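Local structure of ribonucleoside-diphosphate reductase subunit beta (Clostridium botulinum, 6ZJK) at residues 294-308 with 320-332. The protein forms the R2 (beta) subunit of a ribonucleotide reductase, whose di-iron centre probably generates the radical needed to turn ribonucleoside diphosphates into deoxyribonucleotides. Sequence-based numbering, arbitrary orientation.
Sequences LNDELIERYIKYLSN and YPEINKHPMEWID
Y302 and Y305 both carry CG anti to the backbone N (chi1 -178° and 168°), and H326 does likewise, which brings the three rings into one aromatic cluster. It joins helix 296-313 of the all-helical R2 fold to the irregular loop 320-328, which runs back antiparallel along it toward helix 330-334. The Y305 and H326 rings form an offset stack, centroids 4.6 Å apart, and H326 CA makes a CH-pi contact over the same Y305 ring. H326 meets Y302 rim to rim, CE1 to CE1 at 3.6 Å. The H326 ring is held between Y305 CE2 over one face and E329 CA over the other, while its ND1 accepts from M328 N at 3.1 Å. In one of its two conformers, M328 sets SD over the opposite face of the Y302 ring from L306 CD1, a Met-aromatic contact 4.1 Å from the ring centroid, and packs CG on L298 CD1. P327 sits on the helix backbone, its CG 3.7 Å from Y302 CA and its CD against Y305. I323 puts CG2 over a face of the R301 guanidinium and CD1 against K304 CB. K304, extended beyond CG, crosses the Y320 ring with CG above its centre, and its NZ forms a salt bridge with E300 OE2. The N308 amide grips the Y320 backbone twice: OD1 accepts from Y320 N (3.2 Å), and ND2 donates to Y320 O (2.9 Å) from well above the carbonyl plane. I323 N, closing a type I turn, reaches that oxygen from the opposite face. I303 and L306 pack on helix 190-220. One water lies in the plane of the Y302 ring, 3.1 Å from its OH, and donates to D332 OD1.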
loop_
_atom_site.group_PDB
_atom_site.type_symbol
_atom_site.label_atom_id
_atom_site.label_comp_id
_atom_site.label_asym_id
_atom_site.label_seq_id
_atom_site.Cartn_x
_atom_site.Cartn_y
_atom_site.Cartn_z
ATOM N N LEU A 294 0.030 -29.151 22.554
ATOM C CA LEU A 294 -1.158 -28.325 22.725
ATOM C C LEU A 294 -2.286 -29.158 23.324
ATOM O O LEU A 294 -2.387 -30.368 23.070
ATOM C CB LEU A 294 -1.622 -27.724 21.402
ATOM C CG LEU A 294 -0.737 -26.683 20.697
ATOM C CD1 LEU A 294 -1.312 -26.366 19.353
ATOM C CD2 LEU A 294 -0.644 -25.399 21.517
ATOM N N ASN A 295 -3.107 -28.511 24.113
ATOM C CA ASN A 295 -4.276 -29.109 24.687
ATOM C C ASN A 295 -5.326 -28.060 24.884
ATOM O O ASN A 295 -5.042 -26.920 24.883
ATOM C CB ASN A 295 -3.964 -29.909 25.949
ATOM C CG ASN A 295 -3.539 -29.058 27.099
ATOM O OD1 ASN A 295 -4.300 -28.272 27.584
ATOM N ND2 ASN A 295 -2.343 -29.216 27.517
ATOM N N ASP A 296 -6.554 -28.451 25.062
ATOM C CA ASP A 296 -7.602 -27.481 25.190
ATOM C C ASP A 296 -7.481 -26.403 26.279
ATOM O O ASP A 296 -7.942 -25.324 26.089
ATOM C CB ASP A 296 -8.927 -28.169 25.322
ATOM C CG ASP A 296 -9.328 -28.864 24.087
ATOM O OD1 ASP A 296 -10.425 -29.384 24.010
ATOM O OD2 ASP A 296 -8.560 -28.871 23.165
ATOM N N GLU A 297 -6.889 -26.748 27.404
ATOM C CA GLU A 297 -6.782 -25.826 28.498
ATOM C C GLU A 297 -5.633 -24.901 28.304
ATOM O O GLU A 297 -5.718 -23.774 28.590
ATOM C CB GLU A 297 -6.585 -26.572 29.818
ATOM C CG GLU A 297 -6.737 -25.682 31.029
ATOM C CD GLU A 297 -6.201 -26.243 32.353
ATOM O OE1 GLU A 297 -6.144 -25.455 33.288
ATOM O OE2 GLU A 297 -5.847 -27.425 32.486
ATOM N N LEU A 298 -4.561 -25.370 27.719
ATOM C CA LEU A 298 -3.445 -24.547 27.407
ATOM C C LEU A 298 -3.764 -23.516 26.338
ATOM O O LEU A 298 -3.263 -22.459 26.366
ATOM C CB LEU A 298 -2.293 -25.388 27.042
ATOM C CG LEU A 298 -1.090 -24.638 26.660
ATOM C CD1 LEU A 298 -0.550 -23.895 27.835
ATOM C CD2 LEU A 298 -0.082 -25.613 26.170
ATOM N N ILE A 299 -4.645 -23.837 25.426
ATOM C CA ILE A 299 -5.075 -22.938 24.423
ATOM C C ILE A 299 -5.978 -21.903 25.063
ATOM O O ILE A 299 -5.944 -20.777 24.711
ATOM C CB ILE A 299 -5.804 -23.708 23.298
ATOM C CG1 ILE A 299 -4.827 -24.522 22.482
ATOM C CG2 ILE A 299 -6.484 -22.798 22.353
ATOM C CD1 ILE A 299 -5.494 -25.413 21.495
ATOM N N GLU A 300 -6.807 -22.321 25.989
ATOM C CA GLU A 300 -7.701 -21.438 26.707
ATOM C C GLU A 300 -6.932 -20.420 27.481
ATOM O O GLU A 300 -7.159 -19.277 27.388
ATOM C CB GLU A 300 -8.516 -22.236 27.700
ATOM C CG GLU A 300 -9.736 -21.541 28.245
ATOM C CD GLU A 300 -10.177 -22.025 29.641
ATOM O OE1 GLU A 300 -9.673 -23.032 30.117
ATOM O OE2 GLU A 300 -11.050 -21.397 30.263
ATOM N N ARG A 301 -5.983 -20.881 28.227
ATOM C CA ARG A 301 -5.179 -20.006 29.070
ATOM C C ARG A 301 -4.306 -19.066 28.240
ATOM O O ARG A 301 -4.134 -17.895 28.598
ATOM C CB ARG A 301 -4.338 -20.865 30.024
ATOM C CG ARG A 301 -5.161 -21.647 31.085
ATOM C CD ARG A 301 -4.257 -22.401 32.093
ATOM N NE ARG A 301 -3.180 -21.532 32.558
ATOM C CZ ARG A 301 -3.186 -20.789 33.660
ATOM N NH1 ARG A 301 -4.220 -20.811 34.503
ATOM N NH2 ARG A 301 -2.128 -20.022 33.923
ATOM N N TYR A 302 -3.781 -19.531 27.107
ATOM C CA TYR A 302 -2.893 -18.668 26.330
ATOM C C TYR A 302 -3.657 -17.496 25.729
ATOM O O TYR A 302 -3.235 -16.342 25.858
ATOM C CB TYR A 302 -2.173 -19.466 25.242
ATOM C CG TYR A 302 -1.194 -18.651 24.424
ATOM C CD1 TYR A 302 -0.254 -17.818 25.034
ATOM C CD2 TYR A 302 -1.195 -18.726 23.026
ATOM C CE1 TYR A 302 0.642 -17.075 24.274
ATOM C CE2 TYR A 302 -0.306 -17.987 22.264
ATOM C CZ TYR A 302 0.608 -17.165 22.889
ATOM O OH TYR A 302 1.486 -16.442 22.114
ATOM N N ILE A 303 -4.808 -17.766 25.111
ATOM C CA ILE A 303 -5.578 -16.700 24.481
ATOM C C ILE A 303 -6.031 -15.674 25.515
ATOM O O ILE A 303 -5.939 -14.462 25.284
ATOM C CB ILE A 303 -6.778 -17.284 23.709
ATOM C CG1 ILE A 303 -6.320 -18.342 22.688
ATOM C CG2 ILE A 303 -7.541 -16.174 23.006
ATOM C CD1 ILE A 303 -5.264 -17.850 21.747
ATOM N N LYS A 304 -6.504 -16.140 26.682
ATOM C CA LYS A 304 -6.962 -15.223 27.719
ATOM C C LYS A 304 -5.816 -14.357 28.221
ATOM O O LYS A 304 -6.000 -13.163 28.477
ATOM C CB LYS A 304 -7.620 -15.995 28.875
ATOM C CG LYS A 304 -9.007 -16.529 28.541
ATOM C CD LYS A 304 -9.703 -17.246 29.716
ATOM C CE LYS A 304 -11.060 -17.831 29.282
ATOM N NZ LYS A 304 -11.754 -18.651 30.342
ATOM N N TYR A 305 -4.635 -14.957 28.405
ATOM C CA TYR A 305 -3.463 -14.197 28.832
ATOM C C TYR A 305 -3.129 -13.097 27.829
ATOM O O TYR A 305 -2.754 -11.983 28.213
ATOM C CB TYR A 305 -2.269 -15.139 29.019
ATOM C CG TYR A 305 -0.927 -14.443 29.177
ATOM C CD1 TYR A 305 -0.503 -13.949 30.409
ATOM C CD2 TYR A 305 -0.087 -14.280 28.083
ATOM C CE1 TYR A 305 0.727 -13.319 30.537
ATOM C CE2 TYR A 305 1.138 -13.653 28.196
ATOM C CZ TYR A 305 1.541 -13.169 29.418
ATOM O OH TYR A 305 2.769 -12.538 29.510
ATOM N N LEU A 306 -3.223 -13.405 26.540
ATOM C CA LEU A 306 -2.937 -12.400 25.523
ATOM C C LEU A 306 -3.923 -11.242 25.590
ATOM O O LEU A 306 -3.529 -10.080 25.445
ATOM C CB LEU A 306 -2.961 -13.038 24.126
ATOM C CG LEU A 306 -1.761 -13.920 23.778
ATOM C CD1 LEU A 306 -1.888 -14.538 22.363
ATOM C CD2 LEU A 306 -0.470 -13.145 23.897
ATOM N N SER A 307 -5.210 -11.534 25.813
ATOM C CA SER A 307 -6.184 -10.451 25.838
ATOM C C SER A 307 -5.933 -9.497 27.002
ATOM O O SER A 307 -6.174 -8.292 26.867
ATOM C CB SER A 307 -7.613 -10.996 25.872
ATOM O OG SER A 307 -7.956 -11.490 27.141
ATOM N N ASN A 308 -5.424 -9.997 28.137
ATOM C CA ASN A 308 -5.098 -9.102 29.250
ATOM C C ASN A 308 -4.038 -8.090 28.828
ATOM O O ASN A 308 -4.155 -6.896 29.125
ATOM C CB ASN A 308 -4.592 -9.889 30.463
ATOM C CG ASN A 308 -5.646 -10.800 31.060
ATOM O OD1 ASN A 308 -6.845 -10.650 30.827
ATOM N ND2 ASN A 308 -5.191 -11.763 31.829
ATOM N N TYR A 320 -9.651 -11.253 32.337
ATOM C CA TYR A 320 -9.293 -12.482 33.049
ATOM C C TYR A 320 -8.115 -12.238 33.990
ATOM O O TYR A 320 -7.049 -12.839 33.837
ATOM C CB TYR A 320 -8.974 -13.582 32.037
ATOM C CG TYR A 320 -9.984 -13.631 30.910
ATOM C CD1 TYR A 320 -11.229 -14.226 31.099
ATOM C CD2 TYR A 320 -9.703 -13.068 29.664
ATOM C CE1 TYR A 320 -12.166 -14.266 30.074
ATOM C CE2 TYR A 320 -10.635 -13.098 28.633
ATOM C CZ TYR A 320 -11.872 -13.695 28.854
ATOM O OH TYR A 320 -12.810 -13.738 27.845
ATOM N N PRO A 321 -8.295 -11.394 35.015
ATOM C CA PRO A 321 -7.153 -11.033 35.874
ATOM C C PRO A 321 -6.575 -12.213 36.622
ATOM O O PRO A 321 -5.424 -12.143 37.071
ATOM C CB PRO A 321 -7.747 -10.005 36.858
ATOM C CG PRO A 321 -9.054 -9.563 36.255
ATOM C CD PRO A 321 -9.547 -10.769 35.472
ATOM N N GLU A 322 -7.323 -13.306 36.750
ATOM C CA GLU A 322 -6.851 -14.459 37.500
ATOM C C GLU A 322 -5.807 -15.272 36.745
ATOM O O GLU A 322 -5.170 -16.138 37.349
ATOM C CB GLU A 322 -8.050 -15.334 37.901
ATOM C CG GLU A 322 -8.736 -16.112 36.763
ATOM C CD GLU A 322 -9.633 -15.231 35.879
ATOM O OE1 GLU A 322 -10.389 -15.802 35.062
ATOM O OE2 GLU A 322 -9.635 -13.983 36.037
ATOM N N ILE A 323 -5.594 -14.995 35.456
ATOM C CA ILE A 323 -4.563 -15.653 34.660
ATOM C C ILE A 323 -3.436 -14.644 34.484
ATOM O O ILE A 323 -3.457 -13.834 33.551
ATOM C CB ILE A 323 -5.106 -16.108 33.297
ATOM C CG1 ILE A 323 -6.296 -17.043 33.469
ATOM C CG2 ILE A 323 -4.012 -16.783 32.473
ATOM C CD1 ILE A 323 -6.975 -17.349 32.158
ATOM N N ASN A 324 -2.456 -14.660 35.380
ATOM C CA ASN A 324 -1.395 -13.664 35.355
ATOM C C ASN A 324 -0.028 -14.189 34.936
ATOM O O ASN A 324 0.841 -13.377 34.596
ATOM C CB ASN A 324 -1.309 -12.974 36.724
ATOM C CG ASN A 324 -1.333 -13.956 37.870
ATOM O OD1 ASN A 324 -1.285 -15.164 37.664
ATOM N ND2 ASN A 324 -1.464 -13.445 39.083
ATOM N N LYS A 325 0.193 -15.499 34.916
ATOM C CA LYS A 325 1.514 -15.823 34.394
ATOM C C LYS A 325 1.373 -16.518 33.038
ATOM O O LYS A 325 0.485 -17.354 32.843
ATOM C CB LYS A 325 2.310 -16.711 35.364
ATOM C CG LYS A 325 3.821 -16.780 35.012
ATOM C CD LYS A 325 4.544 -15.438 35.089
ATOM C CE LYS A 325 5.324 -15.182 33.796
ATOM N NZ LYS A 325 4.439 -14.619 32.739
ATOM N N HIS A 326 2.428 -16.277 32.268
ATOM C CA HIS A 326 2.462 -16.688 30.873
ATOM C C HIS A 326 2.438 -18.208 30.809
ATOM O O HIS A 326 3.364 -18.854 31.310
ATOM C CB HIS A 326 3.714 -16.120 30.212
ATOM C CG HIS A 326 3.718 -16.219 28.724
ATOM N ND1 HIS A 326 3.057 -17.215 28.036
ATOM C CD2 HIS A 326 4.326 -15.454 27.789
ATOM C CE1 HIS A 326 3.254 -17.055 26.739
ATOM N NE2 HIS A 326 4.022 -15.994 26.564
ATOM N N PRO A 327 1.418 -18.820 30.203
ATOM C CA PRO A 327 1.312 -20.285 30.242
ATOM C C PRO A 327 2.180 -21.011 29.227
ATOM O O PRO A 327 2.336 -22.235 29.346
ATOM C CB PRO A 327 -0.181 -20.527 29.968
ATOM C CG PRO A 327 -0.587 -19.346 29.138
ATOM C CD PRO A 327 0.240 -18.184 29.590
ATOM N N MET A 328 2.745 -20.311 28.235
ATOM C CA MET A 328 3.610 -20.909 27.219
ATOM C C MET A 328 4.836 -20.019 27.014
ATOM O O MET A 328 5.082 -19.505 25.927
ATOM C CB MET A 328 2.891 -21.075 25.880
ATOM C CG MET A 328 1.553 -21.774 25.911
ATOM S SD MET A 328 0.876 -21.839 24.240
ATOM C CE MET A 328 2.089 -22.864 23.410
ATOM N N GLU A 329 5.631 -19.830 28.067
ATOM C CA GLU A 329 6.695 -18.826 28.050
ATOM C C GLU A 329 7.728 -19.058 26.945
ATOM O O GLU A 329 8.384 -18.096 26.513
ATOM C CB GLU A 329 7.363 -18.737 29.424
ATOM C CG GLU A 329 8.261 -17.528 29.497
ATOM C CD GLU A 329 8.299 -16.892 30.860
ATOM O OE1 GLU A 329 7.360 -17.128 31.658
ATOM O OE2 GLU A 329 9.250 -16.119 31.111
ATOM N N TRP A 330 7.926 -20.321 26.547
ATOM C CA TRP A 330 8.947 -20.642 25.555
ATOM C C TRP A 330 8.713 -19.937 24.228
ATOM O O TRP A 330 9.672 -19.739 23.479
ATOM C CB TRP A 330 9.002 -22.156 25.320
ATOM C CG TRP A 330 7.725 -22.717 24.744
ATOM C CD1 TRP A 330 6.656 -23.226 25.442
ATOM C CD2 TRP A 330 7.384 -22.828 23.353
ATOM N NE1 TRP A 330 5.674 -23.639 24.565
ATOM C CE2 TRP A 330 6.097 -23.407 23.280
ATOM C CE3 TRP A 330 8.036 -22.484 22.163
ATOM C CZ2 TRP A 330 5.453 -23.659 22.064
ATOM C CZ3 TRP A 330 7.391 -22.743 20.942
ATOM C CH2 TRP A 330 6.115 -23.317 20.909
ATOM N N ILE A 331 7.471 -19.545 23.926
ATOM C CA ILE A 331 7.143 -18.927 22.638
ATOM C C ILE A 331 7.910 -17.621 22.428
ATOM O O ILE A 331 8.294 -17.281 21.297
ATOM C CB ILE A 331 5.625 -18.692 22.538
ATOM C CG1 ILE A 331 4.889 -19.989 22.238
ATOM C CG2 ILE A 331 5.296 -17.734 21.412
ATOM C CD1 ILE A 331 3.399 -19.784 22.089
ATOM N N ASP A 332 8.106 -16.842 23.497
ATOM C CA ASP A 332 8.671 -15.506 23.331
ATOM C C ASP A 332 10.079 -15.568 22.758
ATOM O O ASP A 332 10.399 -14.861 21.798
ATOM C CB ASP A 332 8.650 -14.751 24.663
ATOM C CG ASP A 332 7.242 -14.432 25.106
ATOM O OD1 ASP A 332 6.304 -14.748 24.331
ATOM O OD2 ASP A 332 7.066 -13.839 26.191
HETATM O O HOH W 1 3.829 -14.945 23.587
#